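Local coordinates for protein activator of (r)-2-hydroxyglutaryl-coa dehydratase (Acidaminococcus fermentans, PDB 1HUX) that couples slow ATP hydrolysis to electron transfer from an iron-sulfur cluster, activating the dehydratase that acts on (R)-2-hydroxyglutaryl-CoA in glutamate fermentation, at residues E82-S91 with K109-M118; W94-I103 with G207-V218. All coordinates share one frame; numbering follows the deposited sequence.

Contact 1 (E82-S91 with K109-M118); sequences ELSCHAMGAS and KVIHVENGTM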
# COMPACT_ATOMS: atom_id res chain seq x y z
N GLU A 82 -17.91 -8.14 -14.47
CA GLU A 82 -18.45 -7.24 -13.47
C GLU A 82 -18.60 -5.84 -14.04
O GLU A 82 -19.50 -5.10 -13.62
CB GLU A 82 -17.54 -7.21 -12.23
CG GLU A 82 -18.09 -6.37 -11.08
CD GLU A 82 -18.33 -7.19 -9.83
OE1 GLU A 82 -17.41 -7.92 -9.41
OE2 GLU A 82 -19.44 -7.09 -9.27
N LEU A 83 -17.75 -5.48 -15.00
CA LEU A 83 -17.84 -4.15 -15.62
C LEU A 83 -19.17 -4.02 -16.35
O LEU A 83 -19.86 -2.98 -16.26
CB LEU A 83 -16.71 -3.92 -16.64
CG LEU A 83 -15.26 -3.59 -16.22
CD1 LEU A 83 -15.30 -2.78 -14.93
CD2 LEU A 83 -14.46 -4.87 -16.04
N SER A 84 -19.53 -5.09 -17.06
CA SER A 84 -20.76 -5.13 -17.85
C SER A 84 -22.03 -4.99 -17.03
O SER A 84 -22.94 -4.23 -17.37
CB SER A 84 -20.82 -6.44 -18.63
OG SER A 84 -19.50 -6.92 -18.91
N CYS A 85 -22.09 -5.73 -15.93
CA CYS A 85 -23.27 -5.71 -15.11
C CYS A 85 -23.45 -4.35 -14.49
O CYS A 85 -24.57 -3.82 -14.46
CB CYS A 85 -23.18 -6.83 -14.06
SG CYS A 85 -22.86 -8.48 -14.80
N HIS A 86 -22.36 -3.77 -14.01
CA HIS A 86 -22.45 -2.46 -13.37
C HIS A 86 -22.99 -1.43 -14.34
O HIS A 86 -23.79 -0.57 -13.97
CB HIS A 86 -21.10 -2.05 -12.83
CG HIS A 86 -20.82 -2.56 -11.45
ND1 HIS A 86 -21.48 -2.09 -10.34
CD2 HIS A 86 -19.97 -3.52 -11.02
CE1 HIS A 86 -21.03 -2.73 -9.27
NE2 HIS A 86 -20.12 -3.60 -9.65
N ALA A 87 -22.54 -1.54 -15.58
CA ALA A 87 -22.99 -0.61 -16.62
C ALA A 87 -24.47 -0.85 -16.90
O ALA A 87 -25.27 0.09 -16.97
CB ALA A 87 -22.16 -0.83 -17.89
N MET A 88 -24.83 -2.12 -17.03
CA MET A 88 -26.21 -2.50 -17.29
C MET A 88 -27.10 -2.07 -16.13
O MET A 88 -28.14 -1.42 -16.34
CB MET A 88 -26.30 -4.02 -17.48
CG MET A 88 -26.96 -4.45 -18.79
SD MET A 88 -28.57 -3.73 -18.96
CE MET A 88 -28.22 -2.33 -20.01
N GLY A 89 -26.68 -2.40 -14.90
CA GLY A 89 -27.44 -2.06 -13.71
C GLY A 89 -27.59 -0.56 -13.48
O GLY A 89 -28.68 -0.05 -13.15
N ALA A 90 -26.49 0.15 -13.67
CA ALA A 90 -26.50 1.59 -13.49
C ALA A 90 -27.59 2.17 -14.39
O ALA A 90 -28.43 2.97 -13.94
CB ALA A 90 -25.14 2.16 -13.87
N SER A 91 -27.58 1.70 -15.64
CA SER A 91 -28.53 2.15 -16.65
C SER A 91 -29.97 1.91 -16.27
O SER A 91 -30.85 2.70 -16.61
CB SER A 91 -28.25 1.49 -17.99
OG SER A 91 -27.04 2.00 -18.52
N LYS A 109 -12.97 0.95 -9.49
CA LYS A 109 -13.05 0.98 -10.96
C LYS A 109 -14.06 2.02 -11.44
O LYS A 109 -15.17 2.14 -10.91
CB LYS A 109 -13.41 -0.42 -11.49
CG LYS A 109 -14.75 -0.96 -11.06
CD LYS A 109 -14.96 -2.37 -11.58
CE LYS A 109 -14.57 -3.43 -10.55
NZ LYS A 109 -15.64 -3.63 -9.51
N VAL A 110 -13.65 2.80 -12.43
CA VAL A 110 -14.53 3.84 -12.98
C VAL A 110 -14.90 3.40 -14.38
O VAL A 110 -14.03 3.08 -15.19
CB VAL A 110 -13.83 5.20 -13.05
CG1 VAL A 110 -14.87 6.28 -13.29
CG2 VAL A 110 -13.06 5.46 -11.77
N ILE A 111 -16.19 3.39 -14.65
CA ILE A 111 -16.68 2.94 -15.94
C ILE A 111 -17.45 3.98 -16.77
O ILE A 111 -18.33 4.68 -16.25
CB ILE A 111 -17.59 1.68 -15.74
CG1 ILE A 111 -16.83 0.61 -14.95
CG2 ILE A 111 -18.06 1.13 -17.08
CD1 ILE A 111 -17.70 -0.54 -14.51
N HIS A 112 -17.09 4.08 -18.04
CA HIS A 112 -17.80 4.99 -18.92
C HIS A 112 -18.90 4.15 -19.56
O HIS A 112 -18.63 3.08 -20.11
CB HIS A 112 -16.88 5.57 -20.00
CG HIS A 112 -17.55 6.60 -20.85
ND1 HIS A 112 -17.89 6.37 -22.17
CD2 HIS A 112 -18.03 7.83 -20.55
CE1 HIS A 112 -18.56 7.41 -22.64
NE2 HIS A 112 -18.66 8.31 -21.67
N VAL A 113 -20.14 4.63 -19.47
CA VAL A 113 -21.29 3.89 -19.99
C VAL A 113 -22.03 4.57 -21.13
O VAL A 113 -22.31 5.77 -21.09
CB VAL A 113 -22.33 3.61 -18.87
CG1 VAL A 113 -23.53 2.90 -19.45
CG2 VAL A 113 -21.70 2.79 -17.75
N GLU A 114 -22.38 3.76 -22.14
CA GLU A 114 -23.12 4.22 -23.31
C GLU A 114 -24.11 3.11 -23.67
O GLU A 114 -23.69 1.98 -23.97
CB GLU A 114 -22.18 4.49 -24.49
CG GLU A 114 -21.25 5.68 -24.29
CD GLU A 114 -21.94 7.03 -24.47
OE1 GLU A 114 -23.17 7.14 -24.21
OE2 GLU A 114 -21.25 8.00 -24.86
N ASN A 115 -25.40 3.43 -23.63
CA ASN A 115 -26.46 2.45 -23.95
C ASN A 115 -26.22 1.22 -23.09
O ASN A 115 -25.92 0.15 -23.63
CB ASN A 115 -26.42 2.03 -25.43
CG ASN A 115 -26.82 3.16 -26.37
OD1 ASN A 115 -27.91 3.72 -26.28
ND2 ASN A 115 -25.93 3.49 -27.31
N GLY A 116 -26.32 1.40 -21.77
CA GLY A 116 -26.13 0.30 -20.83
C GLY A 116 -24.90 -0.58 -21.05
O GLY A 116 -24.83 -1.71 -20.57
N THR A 117 -23.92 -0.05 -21.77
CA THR A 117 -22.71 -0.82 -22.04
C THR A 117 -21.44 -0.12 -21.55
O THR A 117 -21.38 1.12 -21.39
CB THR A 117 -22.58 -1.09 -23.53
OG1 THR A 117 -23.77 -1.75 -23.98
CG2 THR A 117 -21.36 -1.96 -23.83
N MET A 118 -20.41 -0.92 -21.32
CA MET A 118 -19.14 -0.40 -20.85
C MET A 118 -18.28 -0.01 -22.03
O MET A 118 -17.73 -0.86 -22.74
CB MET A 118 -18.44 -1.44 -19.99
CG MET A 118 -17.11 -0.99 -19.44
SD MET A 118 -15.75 -1.80 -20.30
CE MET A 118 -15.21 -0.58 -21.42
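Leu83 lies across Lys109, Ile111 and Met118, so one branched side chain joins the start of helix 82-91 to both strands of a hairpin. From its CB the nearest atoms are Met118 CG, at 4.1 Å, and the end of Ile111. CG sits beside the backbone N and anti to the carbonyl carbon (chi1 -76°), and from there CD1 meets Ile111 CD1 at 3.3 Å and the aliphatic part of Lys109, at CD, at 3.4 Å. Leucine suits this place because it can touch methyls and methylenes together. Lys109 is apolar where Leu83 covers it, but it bends at chi3 and chi4, and its NZ forms salt bridges with Asp102 and Asp107.

One turn on, Ala87 brings its CB within 3.7 Å of Val113 CG2 and rests on the backbone at Thr117; its small size lets the helix come close to the hairpin. At the far end Ser91 turns its OG back to Ala87 O, a 3.0 Å hydrogen bond with the donor tilted 27° from the carbonyl plane, while Ser91 N reaches the same oxygen from the opposite face. The hydroxyl also borders Gly116 CA and Val113 CG1, the latter at 3.7 Å. A valine in place of Ser91 has no hydroxyl, and Ala87 O would probably be left with the backbone N as its one donor of the two described. Gly116, with positive phi, has no CB, and Met88 CE lies 3.5 Å from its CA. Glu114 and Thr117 pair through both backbone bonds around the two-residue turn. Helix 82-91 thus packs on the edge hairpin of a five-stranded sheet, crossing strand 109-114 at -54°, helix-on-sheet packing that belongs to the actin fold of this ATPase.

Contact 2 (W94-I103 with G207-V218); sequences WPNVHTVIDI and GIVKDVVMTGGV. With ADP (adenosine-5'-diphosphate), chain D.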
# COMPACT_ATOMS: atom_id res chain seq x y z
N TRP A 94 -30.29 4.64 -13.34
CA TRP A 94 -30.13 6.00 -13.84
C TRP A 94 -29.94 5.93 -15.34
O TRP A 94 -28.87 5.56 -15.82
CB TRP A 94 -28.91 6.66 -13.21
CG TRP A 94 -28.92 6.71 -11.70
CD1 TRP A 94 -29.64 7.56 -10.91
CD2 TRP A 94 -28.15 5.88 -10.81
NE1 TRP A 94 -29.36 7.33 -9.58
CE2 TRP A 94 -28.45 6.30 -9.49
CE3 TRP A 94 -27.24 4.84 -11.01
CZ2 TRP A 94 -27.87 5.71 -8.37
CZ3 TRP A 94 -26.66 4.24 -9.88
CH2 TRP A 94 -26.98 4.69 -8.58
N PRO A 95 -30.99 6.27 -16.10
CA PRO A 95 -30.98 6.25 -17.57
C PRO A 95 -29.85 7.05 -18.22
O PRO A 95 -29.29 6.63 -19.23
CB PRO A 95 -32.35 6.80 -17.93
CG PRO A 95 -33.20 6.40 -16.74
CD PRO A 95 -32.31 6.70 -15.58
N ASN A 96 -29.51 8.18 -17.63
CA ASN A 96 -28.47 9.04 -18.19
C ASN A 96 -27.05 8.83 -17.70
O ASN A 96 -26.19 9.69 -17.88
CB ASN A 96 -28.87 10.50 -17.98
CG ASN A 96 -30.24 10.80 -18.54
OD1 ASN A 96 -30.54 10.40 -19.67
ND2 ASN A 96 -31.07 11.50 -17.78
N VAL A 97 -26.79 7.69 -17.07
CA VAL A 97 -25.45 7.42 -16.60
C VAL A 97 -24.53 7.39 -17.79
O VAL A 97 -24.94 7.08 -18.90
CB VAL A 97 -25.33 6.05 -15.89
CG1 VAL A 97 -26.09 6.06 -14.61
CG2 VAL A 97 -25.83 4.93 -16.81
N HIS A 98 -23.27 7.73 -17.55
CA HIS A 98 -22.25 7.71 -18.59
C HIS A 98 -20.95 7.38 -17.91
O HIS A 98 -19.99 6.91 -18.53
CB HIS A 98 -22.18 9.06 -19.29
CG HIS A 98 -23.27 9.27 -20.30
ND1 HIS A 98 -23.38 8.52 -21.45
CD2 HIS A 98 -24.31 10.15 -20.33
CE1 HIS A 98 -24.43 8.93 -22.15
NE2 HIS A 98 -25.01 9.92 -21.49
N THR A 99 -20.94 7.62 -16.60
CA THR A 99 -19.78 7.35 -15.77
C THR A 99 -20.22 6.71 -14.46
O THR A 99 -21.07 7.24 -13.73
CB THR A 99 -18.98 8.66 -15.47
OG1 THR A 99 -18.42 9.18 -16.69
CG2 THR A 99 -17.84 8.38 -14.50
N VAL A 100 -19.63 5.55 -14.18
CA VAL A 100 -19.94 4.80 -12.97
C VAL A 100 -18.71 4.58 -12.10
O VAL A 100 -17.73 3.96 -12.52
CB VAL A 100 -20.54 3.38 -13.31
CG1 VAL A 100 -20.77 2.61 -12.03
CG2 VAL A 100 -21.87 3.51 -14.06
N ILE A 101 -18.77 5.09 -10.88
CA ILE A 101 -17.67 4.91 -9.95
C ILE A 101 -18.07 3.79 -8.99
O ILE A 101 -18.99 3.96 -8.20
CB ILE A 101 -17.42 6.18 -9.14
CG1 ILE A 101 -17.07 7.32 -10.08
CG2 ILE A 101 -16.29 5.95 -8.15
CD1 ILE A 101 -16.86 8.64 -9.38
N ASP A 102 -17.37 2.65 -9.07
CA ASP A 102 -17.68 1.50 -8.21
C ASP A 102 -16.58 1.16 -7.23
O ASP A 102 -15.53 0.61 -7.62
CB ASP A 102 -17.98 0.26 -9.06
CG ASP A 102 -18.09 -1.02 -8.22
OD1 ASP A 102 -17.31 -1.97 -8.46
OD2 ASP A 102 -18.97 -1.06 -7.31
N ILE A 103 -16.81 1.46 -5.95
CA ILE A 103 -15.82 1.17 -4.93
C ILE A 103 -16.30 -0.00 -4.09
O ILE A 103 -17.37 0.06 -3.47
CB ILE A 103 -15.57 2.38 -3.96
CG1 ILE A 103 -15.17 3.63 -4.74
CG2 ILE A 103 -14.44 2.03 -2.98
CD1 ILE A 103 -14.99 4.87 -3.87
N GLY A 207 -12.30 9.97 -17.67
CA GLY A 207 -13.04 11.17 -17.93
C GLY A 207 -14.41 11.15 -17.31
O GLY A 207 -15.20 10.25 -17.57
N ILE A 208 -14.69 12.15 -16.48
CA ILE A 208 -15.98 12.23 -15.83
C ILE A 208 -17.03 12.77 -16.76
O ILE A 208 -17.07 13.97 -17.05
CB ILE A 208 -15.97 13.14 -14.61
CG1 ILE A 208 -15.23 12.45 -13.47
CG2 ILE A 208 -17.39 13.49 -14.19
CD1 ILE A 208 -13.78 12.87 -13.37
N VAL A 209 -17.90 11.89 -17.24
CA VAL A 209 -18.96 12.37 -18.09
C VAL A 209 -20.17 12.66 -17.24
O VAL A 209 -20.26 12.30 -16.08
CB VAL A 209 -19.35 11.32 -19.15
CG1 VAL A 209 -20.52 11.86 -20.00
CG2 VAL A 209 -18.15 11.03 -20.02
N LYS A 210 -21.11 13.32 -17.88
CA LYS A 210 -22.36 13.69 -17.30
C LYS A 210 -23.10 12.54 -16.68
O LYS A 210 -23.11 11.44 -17.19
CB LYS A 210 -23.20 14.33 -18.38
CG LYS A 210 -23.61 15.69 -17.94
CD LYS A 210 -24.15 16.59 -19.04
CE LYS A 210 -24.47 17.88 -18.30
NZ LYS A 210 -25.03 18.95 -19.20
N ASP A 211 -23.73 12.85 -15.55
CA ASP A 211 -24.49 11.88 -14.77
C ASP A 211 -23.61 10.75 -14.26
O ASP A 211 -23.60 9.63 -14.74
CB ASP A 211 -25.68 11.38 -15.57
CG ASP A 211 -26.96 12.06 -15.15
OD1 ASP A 211 -27.34 11.86 -13.98
OD2 ASP A 211 -27.55 12.82 -15.94
N VAL A 212 -22.81 11.12 -13.26
CA VAL A 212 -21.90 10.24 -12.58
C VAL A 212 -22.65 9.56 -11.46
O VAL A 212 -23.40 10.20 -10.73
CB VAL A 212 -20.71 11.04 -11.97
CG1 VAL A 212 -19.66 10.05 -11.39
CG2 VAL A 212 -20.07 11.90 -13.01
N VAL A 213 -22.48 8.25 -11.32
CA VAL A 213 -23.14 7.53 -10.23
C VAL A 213 -22.14 6.68 -9.47
O VAL A 213 -21.21 6.10 -10.06
CB VAL A 213 -24.25 6.60 -10.74
CG1 VAL A 213 -25.32 7.42 -11.42
CG2 VAL A 213 -23.66 5.59 -11.70
N MET A 214 -22.30 6.63 -8.16
CA MET A 214 -21.41 5.84 -7.33
C MET A 214 -22.11 4.53 -6.97
O MET A 214 -23.28 4.49 -6.57
CB MET A 214 -21.03 6.63 -6.09
CG MET A 214 -20.08 5.89 -5.19
SD MET A 214 -19.60 6.90 -3.81
CE MET A 214 -17.86 6.30 -3.60
N THR A 215 -21.36 3.45 -7.15
CA THR A 215 -21.82 2.09 -6.92
C THR A 215 -20.88 1.32 -6.00
O THR A 215 -19.70 1.64 -5.88
CB THR A 215 -21.93 1.38 -8.26
OG1 THR A 215 -23.18 1.75 -8.85
CG2 THR A 215 -21.84 -0.10 -8.11
N GLY A 216 -21.41 0.28 -5.36
CA GLY A 216 -20.60 -0.51 -4.46
C GLY A 216 -21.02 -0.29 -3.03
O GLY A 216 -21.84 0.58 -2.73
N GLY A 217 -20.46 -1.08 -2.12
CA GLY A 217 -20.85 -0.92 -0.73
C GLY A 217 -20.41 0.41 -0.18
O GLY A 217 -21.18 1.09 0.50
N VAL A 218 -19.17 0.80 -0.48
CA VAL A 218 -18.66 2.07 0.01
C VAL A 218 -19.55 3.22 -0.45
O VAL A 218 -19.51 4.32 0.11
CB VAL A 218 -17.22 2.30 -0.48
CG1 VAL A 218 -16.66 3.56 0.14
CG2 VAL A 218 -16.36 1.10 -0.11
PB ADP D . -17.13 -6.86 -3.31
O1B ADP D . -16.69 -5.92 -4.40
O2B ADP D . -18.41 -7.69 -3.64
O3B ADP D . -16.01 -7.71 -2.74
PA ADP D . -18.76 -4.95 -2.03
O1A ADP D . -20.01 -5.63 -1.55
O2A ADP D . -18.86 -4.07 -3.20
O3A ADP D . -17.61 -6.04 -2.19
O5' ADP D . -18.10 -4.23 -0.81
C5' ADP D . -18.72 -3.18 -0.28
C4' ADP D . -17.85 -2.37 0.60
O4' ADP D . -18.68 -1.37 1.28
C3' ADP D . -16.99 -3.08 1.77
O3' ADP D . -15.72 -2.41 1.98
C2' ADP D . -17.99 -2.96 2.90
O2' ADP D . -17.48 -2.99 4.28
C1' ADP D . -18.60 -1.60 2.61
N9 ADP D . -19.84 -1.24 3.35
C8 ADP D . -20.89 -2.04 3.50
N7 ADP D . -21.82 -1.50 4.17
C5 ADP D . -21.34 -0.24 4.49
C6 ADP D . -21.87 0.88 5.21
N6 ADP D . -23.10 0.88 5.78
N1 ADP D . -21.09 2.00 5.32
C2 ADP D . -19.86 2.00 4.77
N3 ADP D . -19.29 1.00 4.07
C4 ADP D . -20.08 -0.09 3.98
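Trp94 lays a face of its indole against Val213, the two side chains running opposite ways as they pass. Val213 CG1 stands 3.5 Å from the centroid of the six-membered ring, 27° off its normal, a CH-pi contact. Because CG1 of Val213 lies beside the backbone N and CG2 between N and the carbonyl carbon (chi1 -62°), the two methyls part: CG1 also meets Val97 CG1, whose side chain crosses at about a right angle, while CG2 meets Val100 CG2 at 3.6 Å. Valine's two methyls thus serve separate partners at once.

On the sheet's other side Thr99 and Val212 stand alongside each other, heading alike. Thr99 OG1 accepts a 2.8 Å hydrogen bond from Val209 N, so the threonine ties down the loop before strand 212-215. Farther along, Ile101 CD1 packs on Val212 CG1 at 3.7 Å, and the long, flexible Met214 reaches Ile103 with its CE.

Between these layers the strands run parallel, with Val213 N bonding to Thr99 O at 3.0 Å and Ile101 N to Val213 O at 2.8 Å. Gly216, at positive phi, then turns the chain into the ADP pocket at Gly217 and Val218. In the sheet, strand 99-104 is flanked by 107-114 and strand 212-215 by 236-237; helix 82-93 covers the Val100 and Thr215 side, and helix 222-232 packs against Met214 on the other.

Contacts 1 and 2 lie side by side, their centres about 9 Å apart, and share one sheet in which strands 99-104 and 107-114 are antiparallel neighbours. Helix 82-93 is followed, after the turn from Trp94 to Val97, by strand 99-104, and packs on the sheet containing that strand. A salt bridge, Lys109 NZ to Asp102 OD1 at 2.6 Å, joins the contacts at the nucleotide end; at the other, His98 ND1 is hydrogen-bonded to Val113 O. The His86 ring packs beside Thr215. Both contacts lead to the ADP site: Gly217 and Val218 of contact 2 line it, and the side chain of Glu82 in contact 1 lies about 5 Å from ADP (nearest atoms).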